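Local coordinates for NTF2-like Protein (Anabaena variabilis ATCC 29413, PDB 3DMC), which is of unknown function but adopts the NTF2-like fold of the SnoaL-like family and assembles as a dimer, at residues Lys12-Gly17 and Thr88-Glu93. Numbering follows the deposited sequence.
Sequences KVAHQG and TTVVFE
Ala-14 CB lies beside the CG2 side of Val-90, 3.2 Å from Val-90 CG2 and 3.5 Å from Val-90 CB, a tight fit for carbons, with CG1 farther off. Ala-14 contributes only a methyl, and the CA atoms of this pair come within 6.4 Å. Val-90 has CG1 anti to its backbone N (chi1 -171°), leaving CG2 as the branch nearest Ala-14.

Phe-92, two residues on along the same face of the strand, reaches the helix. Its CZ lies obliquely 3.6 Å from the backbone O of Ala-14 and 3.9 Å from Ala-14 CB. In a T-shaped pair, Phe-92 turns its edge to one face of His-15, with CZ over that face, CE2 4.0 Å from His-15 ND1, planes perpendicular and centroids 5.5 Å apart. No hydrogen bond links the segments, so apolar and aromatic packing carries the contact.

Helix 9-27 lies against the concave face of the curved sheet, an arrangement characteristic of the NTF2-like cone. Phe-92 also stacks on Phe-18 of that helix and meets Phe-113, while Val-83 of strand 75-85 touches both Val-90 and Phe-92. From the other face of strand 89-100, Glu-93 forms a salt bridge with Arg-124 of the second subunit.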
loop_
_atom_site.group_PDB
_atom_site.type_symbol
_atom_site.label_atom_id
_atom_site.label_comp_id
_atom_site.label_asym_id
_atom_site.label_seq_id
_atom_site.Cartn_x
_atom_site.Cartn_y
_atom_site.Cartn_z
ATOM N N LYS A 12 17.789 1.055 5.823
ATOM C CA LYS A 12 18.942 0.564 5.110
ATOM C C LYS A 12 18.681 -0.816 4.510
ATOM O O LYS A 12 18.841 -1.054 3.310
ATOM C CB LYS A 12 20.174 0.523 6.018
ATOM C CG LYS A 12 21.438 0.174 5.253
ATOM C CD LYS A 12 22.684 0.526 6.056
ATOM C CE LYS A 12 23.946 0.002 5.387
ATOM N NZ LYS A 12 23.967 -1.485 5.410
ATOM N N VAL A 13 18.246 -1.720 5.373
ATOM C CA VAL A 13 18.008 -3.112 4.977
ATOM C C VAL A 13 16.879 -3.185 3.944
ATOM O O VAL A 13 16.997 -3.871 2.934
ATOM C CB VAL A 13 17.721 -4.017 6.197
ATOM C CG1 VAL A 13 17.227 -5.404 5.763
ATOM C CG2 VAL A 13 18.967 -4.126 7.031
ATOM N N ALA A 14 15.792 -2.480 4.202
ATOM C CA ALA A 14 14.640 -2.472 3.240
ATOM C C ALA A 14 15.094 -1.975 1.865
ATOM O O ALA A 14 14.721 -2.544 0.814
ATOM C CB ALA A 14 13.450 -1.609 3.759
ATOM N N HIS A 15 15.878 -0.907 1.872
ATOM C CA HIS A 15 16.344 -0.345 0.589
ATOM C C HIS A 15 17.202 -1.364 -0.131
ATOM O O HIS A 15 17.166 -1.463 -1.364
ATOM C CB HIS A 15 17.102 0.982 0.726
ATOM C CG HIS A 15 16.232 2.209 0.752
ATOM N ND1 HIS A 15 15.626 2.723 -0.375
ATOM C CD2 HIS A 15 15.886 3.030 1.770
ATOM C CE1 HIS A 15 14.934 3.801 -0.046
ATOM N NE2 HIS A 15 15.080 4.012 1.251
ATOM N N GLN A 16 17.990 -2.128 0.612
ATOM C CA GLN A 16 18.831 -3.138 -0.039
ATOM C C GLN A 16 17.929 -4.198 -0.628
ATOM O O GLN A 16 18.114 -4.631 -1.751
ATOM C CB GLN A 16 19.838 -3.779 0.911
ATOM C CG GLN A 16 20.741 -4.786 0.208
ATOM C CD GLN A 16 21.563 -4.144 -0.915
ATOM O OE1 GLN A 16 21.266 -4.304 -2.111
ATOM N NE2 GLN A 16 22.585 -3.397 -0.527
ATOM N N GLY A 17 16.941 -4.613 0.138
ATOM C CA GLY A 17 15.925 -5.556 -0.361
ATOM C C GLY A 17 15.237 -5.065 -1.615
ATOM O O GLY A 17 15.005 -5.848 -2.564
ATOM N N THR A 88 10.155 -0.897 12.229
ATOM C CA THR A 88 10.307 -2.230 11.645
ATOM C C THR A 88 9.838 -2.459 10.204
ATOM O O THR A 88 10.263 -3.388 9.582
ATOM C CB THR A 88 9.655 -3.333 12.543
ATOM O OG1 THR A 88 8.240 -3.183 12.540
ATOM C CG2 THR A 88 10.173 -3.211 13.956
ATOM N N THR A 89 9.042 -1.539 9.668
ATOM C CA THR A 89 8.342 -1.733 8.405
ATOM C C THR A 89 8.708 -0.601 7.463
ATOM O O THR A 89 8.823 0.560 7.876
ATOM C CB THR A 89 6.802 -1.724 8.614
ATOM O OG1 THR A 89 6.408 -2.745 9.538
ATOM C CG2 THR A 89 6.045 -1.952 7.322
ATOM N N VAL A 90 8.868 -0.966 6.196
ATOM C CA VAL A 90 9.074 0.025 5.123
ATOM C C VAL A 90 8.121 -0.276 3.992
ATOM O O VAL A 90 7.925 -1.450 3.601
ATOM C CB VAL A 90 10.509 0.010 4.570
ATOM C CG1 VAL A 90 10.678 1.175 3.649
ATOM C CG2 VAL A 90 11.544 0.075 5.739
ATOM N N VAL A 91 7.503 0.780 3.480
ATOM C CA VAL A 91 6.592 0.636 2.330
ATOM C C VAL A 91 7.137 1.471 1.197
ATOM O O VAL A 91 7.561 2.619 1.384
ATOM C CB VAL A 91 5.141 1.142 2.621
ATOM C CG1 VAL A 91 4.205 0.988 1.392
ATOM C CG2 VAL A 91 4.512 0.445 3.831
ATOM N N PHE A 92 7.143 0.825 0.046
ATOM C CA PHE A 92 7.567 1.379 -1.231
ATOM C C PHE A 92 6.335 1.499 -2.118
ATOM O O PHE A 92 5.725 0.508 -2.458
ATOM C CB PHE A 92 8.584 0.426 -1.875
ATOM C CG PHE A 92 9.848 0.277 -1.092
ATOM C CD1 PHE A 92 9.942 -0.699 -0.062
ATOM C CD2 PHE A 92 10.953 1.075 -1.360
ATOM C CE1 PHE A 92 11.092 -0.830 0.663
ATOM C CE2 PHE A 92 12.112 0.927 -0.624
ATOM C CZ PHE A 92 12.177 -0.012 0.384
ATOM N N GLU A 93 6.013 2.731 -2.498
ATOM C CA GLU A 93 4.939 3.006 -3.424
ATOM C C GLU A 93 5.609 3.347 -4.747
ATOM O O GLU A 93 6.357 4.350 -4.860
ATOM C CB GLU A 93 4.068 4.176 -2.976
ATOM C CG GLU A 93 3.252 3.944 -1.723
ATOM C CD GLU A 93 2.473 5.180 -1.327
ATOM O OE1 GLU A 93 1.675 5.658 -2.190
ATOM O OE2 GLU A 93 2.666 5.655 -0.179
#